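Second substrate binding domain of putative amino acid ABC transporter (Streptococcus pneumoniae, PDB 4OEN) probably captures an amino acid outside the cell and delivers it to the membrane-embedded part of an ABC importer. Local coordinates at residues 17-20 with 21-25; 121-124 with 125-129; 158-161 with 162-166; 213-216 with 217-221. All coordinates share one frame; numbering follows the deposited sequence.

Contact 1 (17-20 with 21-25)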
loop_
_atom_site.group_PDB
_atom_site.type_symbol
_atom_site.label_atom_id
_atom_site.label_comp_id
_atom_site.label_asym_id
_atom_site.label_seq_id
_atom_site.Cartn_x
_atom_site.Cartn_y
_atom_site.Cartn_z
ATOM N N VAL A 17 2.238 0.159 -7.853
ATOM C CA VAL A 17 2.567 -0.129 -9.241
ATOM C C VAL A 17 1.341 0.166 -10.072
ATOM O O VAL A 17 0.226 -0.278 -9.746
ATOM C CB VAL A 17 3.071 -1.589 -9.425
ATOM C CG1 VAL A 17 2.074 -2.621 -8.851
ATOM C CG2 VAL A 17 3.376 -1.886 -10.903
ATOM N N PHE A 18 1.543 0.950 -11.124
ATOM C CA PHE A 18 0.461 1.316 -12.021
ATOM C C PHE A 18 1.021 1.874 -13.321
ATOM O O PHE A 18 2.206 2.214 -13.407
ATOM C CB PHE A 18 -0.488 2.326 -11.356
ATOM C CG PHE A 18 0.184 3.602 -10.915
ATOM C CD1 PHE A 18 0.046 4.759 -11.660
ATOM C CD2 PHE A 18 0.947 3.637 -9.752
ATOM C CE1 PHE A 18 0.664 5.934 -11.260
ATOM C CE2 PHE A 18 1.566 4.811 -9.344
ATOM C CZ PHE A 18 1.421 5.954 -10.096
ATOM N N GLN A 19 0.169 1.938 -14.332
ATOM C CA GLN A 19 0.549 2.456 -15.638
ATOM C C GLN A 19 0.403 3.978 -15.687
ATOM O O GLN A 19 -0.633 4.528 -15.302
ATOM C CB GLN A 19 -0.313 1.790 -16.721
ATOM C CG GLN A 19 0.350 1.623 -18.073
ATOM C CD GLN A 19 -0.551 0.898 -19.070
ATOM O OE1 GLN A 19 -1.636 0.436 -18.720
ATOM N NE2 GLN A 19 -0.105 0.804 -20.315
ATOM N N ASN A 20 1.440 4.673 -16.144
ATOM C CA ASN A 20 1.336 6.123 -16.298
ATOM C C ASN A 20 0.770 6.476 -17.671
ATOM O O ASN A 20 0.446 5.585 -18.451
ATOM C CB ASN A 20 2.694 6.805 -16.069
ATOM C CG ASN A 20 3.772 6.343 -17.046
ATOM O OD1 ASN A 20 3.482 5.836 -18.126
ATOM N ND2 ASN A 20 5.029 6.527 -16.662
ATOM N N SER A 21 0.667 7.770 -17.962
ATOM C CA SER A 21 0.062 8.230 -19.209
ATOM C C SER A 21 0.878 7.815 -20.433
ATOM O O SER A 21 0.360 7.784 -21.551
ATOM C CB SER A 21 -0.112 9.750 -19.182
ATOM O OG SER A 21 1.115 10.398 -18.901
ATOM N N SER A 22 2.150 7.493 -20.211
ATOM C CA SER A 22 3.042 7.036 -21.272
ATOM C C SER A 22 3.014 5.515 -21.398
ATOM O O SER A 22 3.828 4.928 -22.114
ATOM C CB SER A 22 4.474 7.510 -21.011
ATOM O OG SER A 22 4.560 8.925 -21.033
ATOM N N ASN A 23 2.085 4.891 -20.679
ATOM C CA ASN A 23 1.905 3.440 -20.702
ATOM C C ASN A 23 3.132 2.652 -20.231
ATOM O O ASN A 23 3.360 1.520 -20.658
ATOM C CB ASN A 23 1.502 2.980 -22.105
ATOM C CG ASN A 23 0.100 3.414 -22.475
ATOM O OD1 ASN A 23 -0.884 2.839 -22.008
ATOM N ND2 ASN A 23 0.001 4.435 -23.319
ATOM N N GLN A 24 3.923 3.262 -19.357
ATOM C CA GLN A 24 4.983 2.547 -18.655
ATOM C C GLN A 24 4.450 2.185 -17.278
ATOM O O GLN A 24 3.524 2.832 -16.796
ATOM C CB GLN A 24 6.245 3.401 -18.529
ATOM C CG GLN A 24 6.823 3.883 -19.852
ATOM C CD GLN A 24 7.911 4.921 -19.655
ATOM O OE1 GLN A 24 7.703 5.933 -18.985
ATOM N NE2 GLN A 24 9.081 4.670 -20.230
ATOM N N TYR A 25 5.025 1.178 -16.637
ATOM C CA TYR A 25 4.627 0.888 -15.271
ATOM C C TYR A 25 5.553 1.630 -14.312
ATOM O O TYR A 25 6.781 1.564 -14.409
ATOM C CB TYR A 25 4.594 -0.632 -15.010
ATOM C CG TYR A 25 3.431 -1.226 -15.762
ATOM C CD1 TYR A 25 2.155 -1.265 -15.205
ATOM C CD2 TYR A 25 3.586 -1.663 -17.066
ATOM C CE1 TYR A 25 1.069 -1.769 -15.937
ATOM C CE2 TYR A 25 2.516 -2.153 -17.798
ATOM C CZ TYR A 25 1.266 -2.206 -17.230
ATOM O OH TYR A 25 0.216 -2.689 -17.975
#

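Contact 2 (121-124 with 125-129)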
loop_
_atom_site.group_PDB
_atom_site.type_symbol
_atom_site.label_atom_id
_atom_site.label_comp_id
_atom_site.label_asym_id
_atom_site.label_seq_id
_atom_site.Cartn_x
_atom_site.Cartn_y
_atom_site.Cartn_z
ATOM N N GLN A 121 -12.785 -1.707 7.421
ATOM C CA GLN A 121 -14.082 -2.088 7.981
ATOM C C GLN A 121 -13.964 -2.853 9.295
ATOM O O GLN A 121 -14.754 -2.648 10.198
ATOM C CB GLN A 121 -14.864 -2.914 6.964
ATOM C CG GLN A 121 -16.249 -3.366 7.468
ATOM C CD GLN A 121 -16.913 -4.296 6.498
ATOM O OE1 GLN A 121 -16.280 -5.211 5.988
ATOM N NE2 GLN A 121 -18.194 -4.060 6.220
ATOM N N THR A 122 -12.989 -3.752 9.382
ATOM C CA THR A 122 -12.708 -4.473 10.608
ATOM C C THR A 122 -12.394 -3.497 11.752
ATOM O O THR A 122 -12.974 -3.586 12.830
ATOM C CB THR A 122 -11.533 -5.427 10.409
ATOM O OG1 THR A 122 -11.782 -6.262 9.260
ATOM C CG2 THR A 122 -11.319 -6.277 11.639
ATOM N N PHE A 123 -11.493 -2.561 11.492
ATOM C CA PHE A 123 -11.154 -1.570 12.518
ATOM C C PHE A 123 -12.398 -0.799 12.953
ATOM O O PHE A 123 -12.683 -0.689 14.148
ATOM C CB PHE A 123 -10.070 -0.608 11.998
ATOM C CG PHE A 123 -9.739 0.504 12.950
ATOM C CD1 PHE A 123 -8.770 0.339 13.923
ATOM C CD2 PHE A 123 -10.415 1.706 12.884
ATOM C CE1 PHE A 123 -8.476 1.372 14.802
ATOM C CE2 PHE A 123 -10.133 2.732 13.761
ATOM C CZ PHE A 123 -9.157 2.573 14.710
ATOM N N LEU A 124 -13.162 -0.283 11.999
ATOM C CA LEU A 124 -14.305 0.552 12.358
ATOM C C LEU A 124 -15.329 -0.246 13.140
ATOM O O LEU A 124 -15.964 0.252 14.062
ATOM C CB LEU A 124 -14.979 1.139 11.120
ATOM C CG LEU A 124 -14.418 2.371 10.444
ATOM C CD1 LEU A 124 -15.409 2.781 9.389
ATOM C CD2 LEU A 124 -14.238 3.498 11.474
ATOM N N THR A 125 -15.512 -1.498 12.743
ATOM C CA THR A 125 -16.541 -2.305 13.364
ATOM C C THR A 125 -16.157 -2.644 14.789
ATOM O O THR A 125 -16.993 -2.609 15.686
ATOM C CB THR A 125 -16.806 -3.586 12.561
ATOM O OG1 THR A 125 -17.206 -3.213 11.241
ATOM C CG2 THR A 125 -17.906 -4.390 13.213
ATOM N N GLU A 126 -14.875 -2.935 14.990
ATOM C CA GLU A 126 -14.370 -3.272 16.311
ATOM C C GLU A 126 -14.359 -2.089 17.264
ATOM O O GLU A 126 -14.406 -2.278 18.475
ATOM C CB GLU A 126 -12.962 -3.857 16.212
ATOM C CG GLU A 126 -12.920 -5.264 15.606
ATOM C CD GLU A 126 -13.358 -6.363 16.565
ATOM O OE1 GLU A 126 -13.970 -6.053 17.609
ATOM O OE2 GLU A 126 -13.085 -7.550 16.273
ATOM N N ASN A 127 -14.281 -0.875 16.724
ATOM C CA ASN A 127 -14.201 0.309 17.585
ATOM C C ASN A 127 -15.496 1.111 17.680
ATOM O O ASN A 127 -15.544 2.186 18.289
ATOM C CB ASN A 127 -13.071 1.206 17.104
ATOM C CG ASN A 127 -11.720 0.654 17.481
ATOM O OD1 ASN A 127 -11.276 0.818 18.618
ATOM N ND2 ASN A 127 -11.073 -0.041 16.548
ATOM N N GLN A 128 -16.557 0.568 17.105
ATOM C CA GLN A 128 -17.805 1.304 17.013
ATOM C C GLN A 128 -18.420 1.603 18.383
ATOM O O GLN A 128 -18.944 2.696 18.597
ATOM C CB GLN A 128 -18.810 0.550 16.139
ATOM C CG GLN A 128 -20.109 1.314 15.924
ATOM C CD GLN A 128 -21.001 0.675 14.880
ATOM O OE1 GLN A 128 -20.941 -0.540 14.646
ATOM N NE2 GLN A 128 -21.826 1.486 14.240
ATOM N N SER A 129 -18.354 0.650 19.313
ATOM C CA SER A 129 -18.940 0.851 20.632
ATOM C C SER A 129 -18.134 1.872 21.425
ATOM O O SER A 129 -18.690 2.645 22.207
ATOM C CB SER A 129 -19.022 -0.471 21.397
ATOM O OG SER A 129 -19.994 -1.326 20.824
#

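Contact 3 (158-161 with 162-166)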
loop_
_atom_site.group_PDB
_atom_site.type_symbol
_atom_site.label_atom_id
_atom_site.label_comp_id
_atom_site.label_asym_id
_atom_site.label_seq_id
_atom_site.Cartn_x
_atom_site.Cartn_y
_atom_site.Cartn_z
ATOM N N ASP A 158 -10.058 4.286 5.220
ATOM C CA ASP A 158 -9.505 3.632 4.022
ATOM C C ASP A 158 -8.031 3.315 4.211
ATOM O O ASP A 158 -7.422 3.701 5.201
ATOM C CB ASP A 158 -9.693 4.545 2.799
ATOM C CG ASP A 158 -9.778 3.798 1.459
ATOM O OD1 ASP A 158 -9.502 2.571 1.340
ATOM O OD2 ASP A 158 -10.125 4.485 0.476
ATOM N N ASP A 159 -7.456 2.631 3.232
ATOM C CA ASP A 159 -6.035 2.342 3.245
ATOM C C ASP A 159 -5.245 3.639 3.140
ATOM O O ASP A 159 -5.494 4.457 2.238
ATOM C CB ASP A 159 -5.663 1.428 2.077
ATOM C CG ASP A 159 -6.270 0.057 2.207
ATOM O OD1 ASP A 159 -6.066 -0.560 3.268
ATOM O OD2 ASP A 159 -6.945 -0.402 1.256
ATOM N N GLU A 160 -4.276 3.803 4.034
ATOM C CA GLU A 160 -3.484 5.022 4.044
ATOM C C GLU A 160 -2.734 5.305 2.723
ATOM O O GLU A 160 -2.787 6.424 2.238
ATOM C CB GLU A 160 -2.495 5.030 5.216
ATOM C CG GLU A 160 -1.532 6.202 5.126
ATOM C CD GLU A 160 -0.743 6.441 6.388
ATOM O OE1 GLU A 160 -1.191 6.031 7.489
ATOM O OE2 GLU A 160 0.339 7.071 6.277
ATOM N N PRO A 161 -2.069 4.299 2.110
ATOM C CA PRO A 161 -1.369 4.692 0.874
ATOM C C PRO A 161 -2.316 5.121 -0.248
ATOM O O PRO A 161 -1.955 5.941 -1.085
ATOM C CB PRO A 161 -0.595 3.424 0.492
ATOM C CG PRO A 161 -1.254 2.306 1.237
ATOM C CD PRO A 161 -1.775 2.909 2.499
ATOM N N VAL A 162 -3.532 4.584 -0.244
ATOM C CA VAL A 162 -4.516 4.956 -1.258
ATOM C C VAL A 162 -5.002 6.375 -1.028
ATOM O O VAL A 162 -5.039 7.203 -1.952
ATOM C CB VAL A 162 -5.715 3.974 -1.256
ATOM C CG1 VAL A 162 -6.844 4.500 -2.124
ATOM C CG2 VAL A 162 -5.267 2.606 -1.736
ATOM N N LEU A 163 -5.345 6.666 0.219
ATOM C CA LEU A 163 -5.795 8.000 0.577
ATOM C C LEU A 163 -4.689 9.032 0.381
ATOM O O LEU A 163 -4.939 10.090 -0.196
ATOM C CB LEU A 163 -6.290 8.034 2.016
ATOM C CG LEU A 163 -7.799 8.173 2.198
ATOM C CD1 LEU A 163 -8.160 8.047 3.676
ATOM C CD2 LEU A 163 -8.267 9.507 1.618
ATOM N N LYS A 164 -3.470 8.745 0.839
ATOM C CA LYS A 164 -2.372 9.703 0.701
ATOM C C LYS A 164 -2.006 9.934 -0.767
ATOM O O LYS A 164 -1.639 11.035 -1.158
ATOM C CB LYS A 164 -1.131 9.228 1.469
ATOM C CG LYS A 164 -1.246 9.303 2.988
ATOM C CD LYS A 164 -0.854 10.666 3.526
ATOM C CE LYS A 164 -0.753 10.651 5.045
ATOM N NZ LYS A 164 0.369 9.805 5.546
ATOM N N TYR A 165 -2.092 8.883 -1.583
ATOM C CA TYR A 165 -1.794 9.043 -3.005
ATOM C C TYR A 165 -2.812 9.979 -3.636
ATOM O O TYR A 165 -2.464 10.873 -4.398
ATOM C CB TYR A 165 -1.793 7.685 -3.731
ATOM C CG TYR A 165 -1.598 7.791 -5.223
ATOM C CD1 TYR A 165 -0.458 8.354 -5.745
ATOM C CD2 TYR A 165 -2.563 7.307 -6.110
ATOM C CE1 TYR A 165 -0.260 8.462 -7.107
ATOM C CE2 TYR A 165 -2.382 7.406 -7.482
ATOM C CZ TYR A 165 -1.223 7.986 -7.976
ATOM O OH TYR A 165 -1.007 8.108 -9.331
ATOM N N SER A 166 -4.077 9.777 -3.286
ATOM C CA SER A 166 -5.144 10.611 -3.827
ATOM C C SER A 166 -4.976 12.065 -3.398
ATOM O O SER A 166 -5.161 12.979 -4.205
ATOM C CB SER A 166 -6.517 10.075 -3.401
ATOM O OG SER A 166 -6.705 10.159 -2.001
#

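Contact 4 (213-216 with 217-221)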
loop_
_atom_site.group_PDB
_atom_site.type_symbol
_atom_site.label_atom_id
_atom_site.label_comp_id
_atom_site.label_asym_id
_atom_site.label_seq_id
_atom_site.Cartn_x
_atom_site.Cartn_y
_atom_site.Cartn_z
ATOM N N GLU A 213 17.418 8.765 -0.383
ATOM C CA GLU A 213 16.788 8.434 -1.654
ATOM C C GLU A 213 15.466 7.700 -1.492
ATOM O O GLU A 213 14.551 7.913 -2.284
ATOM C CB GLU A 213 17.742 7.603 -2.512
ATOM C CG GLU A 213 18.992 8.380 -2.924
ATOM C CD GLU A 213 18.676 9.727 -3.571
ATOM O OE1 GLU A 213 17.734 9.804 -4.394
ATOM O OE2 GLU A 213 19.377 10.714 -3.255
ATOM N N PHE A 214 15.355 6.862 -0.461
ATOM C CA PHE A 214 14.110 6.130 -0.219
ATOM C C PHE A 214 12.963 7.089 0.070
ATOM O O PHE A 214 11.871 6.974 -0.510
ATOM C CB PHE A 214 14.272 5.153 0.949
ATOM C CG PHE A 214 13.045 4.317 1.205
ATOM C CD1 PHE A 214 12.585 3.447 0.239
ATOM C CD2 PHE A 214 12.366 4.392 2.407
ATOM C CE1 PHE A 214 11.462 2.671 0.457
ATOM C CE2 PHE A 214 11.243 3.613 2.630
ATOM C CZ PHE A 214 10.795 2.754 1.646
ATOM N N GLN A 215 13.224 8.050 0.951
ATOM C CA GLN A 215 12.200 9.008 1.339
ATOM C C GLN A 215 11.738 9.836 0.144
ATOM O O GLN A 215 10.569 10.191 0.051
ATOM C CB GLN A 215 12.712 9.919 2.457
ATOM C CG GLN A 215 11.622 10.775 3.098
ATOM C CD GLN A 215 10.526 9.945 3.750
ATOM O OE1 GLN A 215 10.786 8.884 4.323
ATOM N NE2 GLN A 215 9.291 10.427 3.662
ATOM N N LYS A 216 12.644 10.140 -0.779
ATOM C CA LYS A 216 12.266 10.889 -1.970
ATOM C C LYS A 216 11.269 10.103 -2.844
ATOM O O LYS A 216 10.349 10.682 -3.425
ATOM C CB LYS A 216 13.503 11.259 -2.790
ATOM C CG LYS A 216 14.341 12.368 -2.166
ATOM C CD LYS A 216 15.486 12.739 -3.086
ATOM C CE LYS A 216 16.432 13.727 -2.432
ATOM N NZ LYS A 216 17.610 13.961 -3.303
ATOM N N ILE A 217 11.461 8.793 -2.943
ATOM C CA ILE A 217 10.532 7.953 -3.706
ATOM C C ILE A 217 9.172 7.967 -3.030
ATOM O O ILE A 217 8.148 8.162 -3.685
ATOM C CB ILE A 217 11.040 6.508 -3.821
ATOM C CG1 ILE A 217 12.336 6.473 -4.627
ATOM C CG2 ILE A 217 9.964 5.610 -4.441
ATOM C CD1 ILE A 217 12.982 5.087 -4.682
ATOM N N LEU A 218 9.156 7.747 -1.723
ATOM C CA LEU A 218 7.894 7.783 -0.985
ATOM C C LEU A 218 7.193 9.124 -1.154
ATOM O O LEU A 218 5.986 9.173 -1.422
ATOM C CB LEU A 218 8.120 7.506 0.500
ATOM C CG LEU A 218 8.528 6.076 0.833
ATOM C CD1 LEU A 218 8.630 5.896 2.332
ATOM C CD2 LEU A 218 7.527 5.099 0.233
ATOM N N ASP A 219 7.948 10.209 -1.005
ATOM C CA ASP A 219 7.362 11.545 -1.056
ATOM C C ASP A 219 6.704 11.852 -2.401
ATOM O O ASP A 219 5.721 12.596 -2.474
ATOM C CB ASP A 219 8.422 12.604 -0.752
ATOM C CG ASP A 219 8.863 12.594 0.694
ATOM O OD1 ASP A 219 8.156 11.989 1.534
ATOM O OD2 ASP A 219 9.908 13.216 0.994
ATOM N N LYS A 220 7.251 11.283 -3.468
ATOM C CA LYS A 220 6.741 11.544 -4.802
ATOM C C LYS A 220 5.291 11.082 -4.915
ATOM O O LYS A 220 4.450 11.759 -5.516
ATOM C CB LYS A 220 7.605 10.839 -5.855
ATOM C CG LYS A 220 7.038 10.902 -7.263
ATOM C CD LYS A 220 7.961 10.210 -8.255
ATOM C CE LYS A 220 7.397 10.283 -9.662
ATOM N NZ LYS A 220 8.273 9.580 -10.639
ATOM N N TYR A 221 5.011 9.932 -4.309
ATOM C CA TYR A 221 3.693 9.314 -4.419
ATOM C C TYR A 221 2.754 9.666 -3.274
ATOM O O TYR A 221 1.535 9.717 -3.449
ATOM C CB TYR A 221 3.873 7.801 -4.511
ATOM C CG TYR A 221 4.583 7.452 -5.776
ATOM C CD1 TYR A 221 3.869 7.346 -6.971
ATOM C CD2 TYR A 221 5.955 7.227 -5.799
ATOM C CE1 TYR A 221 4.507 7.055 -8.156
ATOM C CE2 TYR A 221 6.605 6.920 -6.990
ATOM C CZ TYR A 221 5.871 6.832 -8.162
ATOM O OH TYR A 221 6.482 6.539 -9.373
#

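Contact 1 (17-20 with 21-25)
Asn20 and Gln24 meet round a tight reversal of the chain, where the amide oxygen of Asn20 accepts from two backbone N-H groups of the turn, one bond good and one weak. Gln24 N gives its hydrogen to Asn20 OD1 at 2.9 Å, arriving from above the amide plane, and Ser22 N adds the weak bond. CG of Asn20 sits between its own backbone N and carbonyl carbon (chi1 60°), which folds OD1 back over the turn to collect both. The backbone closes the same loop: Asn20 N bonds to Gln24 O at 2.9 Å, and Asn23 N to Asn20 O. This is the type I turn plus G1 bulge of a 3:5 hairpin, with Asn23, in the left-handed helical region, at the bulge position.

Next to the turn, Gln19 and Tyr25 form an antiparallel, non-hydrogen-bonded pair with both side chains on one face of the two-stranded sheet. CG of Gln19 lies over the Tyr25 ring as a CH-pi contact, 4.2 Å from the ring centroid and displaced toward the rim, while the amide beyond it runs almost parallel to the ring, the planes 16° apart. Two CA-H...O contacts, Gln19 CA to Gln24 O at 3.2 Å and Tyr25 CA to Phe18 O at 3.3 Å, lie between the strands. Farther out, Phe18 is backbone-bonded to Thr26, and its ring meets that of Tyr165, anchoring the base of this exposed hairpin.

The principle illustrated is that one asparagine can serve a turn three ways, through its backbone N-H, its backbone carbonyl and its OD1.

Contact 2 (121-124 with 125-129)
The last turn of helix 119-126, where the chain breaks at Asn127 before the short helix 128-131, joins Phe123 to Asn127 and Gln121 to Thr125. The side chain of Asn127 turns back on the preceding helix: ND2 donates to Phe123 O at 3.0 Å in a fairly straight bond (162°), with the acceptor close to the plane of the Asn127 amide. The same nitrogen lies over a face of the Phe123 ring, 3.4 Å above its plane and offset toward the rim, nearest to CE1. With CG opposite its backbone N (chi1 176°), Phe123 places its ring under this amide, the two planes 38° apart. Asn127 N adds weak bonds to Phe123 O and Leu124 O.

Two residues earlier, Gln121 O takes two hydrogens from Thr125, from N at 2.9 Å and from OG1 at 2.7 Å, which reach it from opposite faces of the carbonyl plane. The amide end of Gln121 turns elsewhere, to Gly117 and Asn116, and the buried Leu124 packs on strands 111-115, 134-138 and 155-159.

Side-chain donors thus reinforce the helix near its end: Phe123 O, to which the backbone N of Asn127 bonds weakly, gains a straighter bond from that residue's side-chain amide.

Contact 3 (158-161 with 162-166)
Glu160 and Lys164 run side by side, pointing the same way, across the first turn of helix 160-168, at the point where strand 155-159 passes directly into the helix within the type II periplasmic binding protein fold. This pairing holds for one of two modelled conformers of Lys164. The chain of Glu160 is extended, whereas that of Lys164 bends at chi2 (-87°) and again at chi4; the bends bring the ammonium back to the carboxylate. NZ of Lys164 meets OE2 of Glu160 at 2.8 Å in a salt bridge, approaching from above the carboxylate plane. Lower down, the two CG atoms pack 3.8 Å apart. The other carboxylate oxygen, OE1, is bonded to Asn90, so in this conformer both oxygens have partners.

On another side of the turn, Asp158 crosses Val162 at a slant and directs its CB against CD1 of Leu163. Its OD2 bonds to Tyr145 of helix 141-150, while its OD1 accepts a weak bond from Asp159 N. Asp159 occupies the N-cap position without a capping bond from its side chain; its CB instead rests 4.0 Å from CG2 of Val162. Pro161 lies at the second helical position, where the missing N-H costs no helical bond, and packs on Phe16 and Tyr87.

Asp159 O starts the helical pattern: Leu163 N reaches it at 3.0 Å, with 170° at the hydrogen, and Val162 N adds a weak bond.

Contact 4 (213-216 with 217-221)
Gln215 and Asp219, one helical turn apart, are tied twice. Asp219 N donates to Gln215 O at 2.8 Å, and Gln215 NE2 donates to Asp219 OD1 at 2.9 Å. The side-chain bond is bent (139°): it meets OD1 on the syn side but out of the carboxylate plane, and the amide and carboxylate planes stand 61° apart. A turn at chi2 (61°) in Gln215 swings its amide along the helix toward it.

The neighbouring carbonyls are served in the same i to i+4 pattern. Phe214 O receives Leu218 N at 3.1 Å, Glu213 O receives Ile217 N, and Lys216 O receives Lys220 N. Lys216 NZ makes a long salt bridge, 3.7 Å, to Glu213 OE2. Farther along, Lys220 NZ forms a salt bridge with Glu31, while Tyr221 OH bonds to Glu31, Thr26 and Gly27.

The apolar side is built round Phe214: CG of Leu218 lies over one face of its ring, 4.3 Å from the centroid, and CD1 approaches CE2 to 3.5 Å. Phe214 also packs on helix 195-210, and both side chains touch helix 28-40. The arrangement is that of an amphipathic alpha-helix, here the C-terminal helix 213-222, packed through its apolar side against neighbouring helices.

How the contacts relate
From the N terminus the four contacts follow one another in series, neither nesting nor crossing. Contact 1 closes the hairpin between strands 18-19 and 25-26; contact 2 secures the end of helix 119-126; contact 3 turns strand 155-159 into helix 160-168; contact 4 lies on the last helix. Three of them converge in space: Phe18 of contact 1 touches both Tyr165 of contact 3 and Tyr221 of contact 4, and the ring of Tyr165 also touches the backbone oxygen of Tyr221. Their meeting joins the hairpin, helix 160-168 and the C-terminal helix. Contact 2 stands apart, its centre about 35 Å from that of contact 1, across the chain's centre, and about 19 Å from that of contact 3.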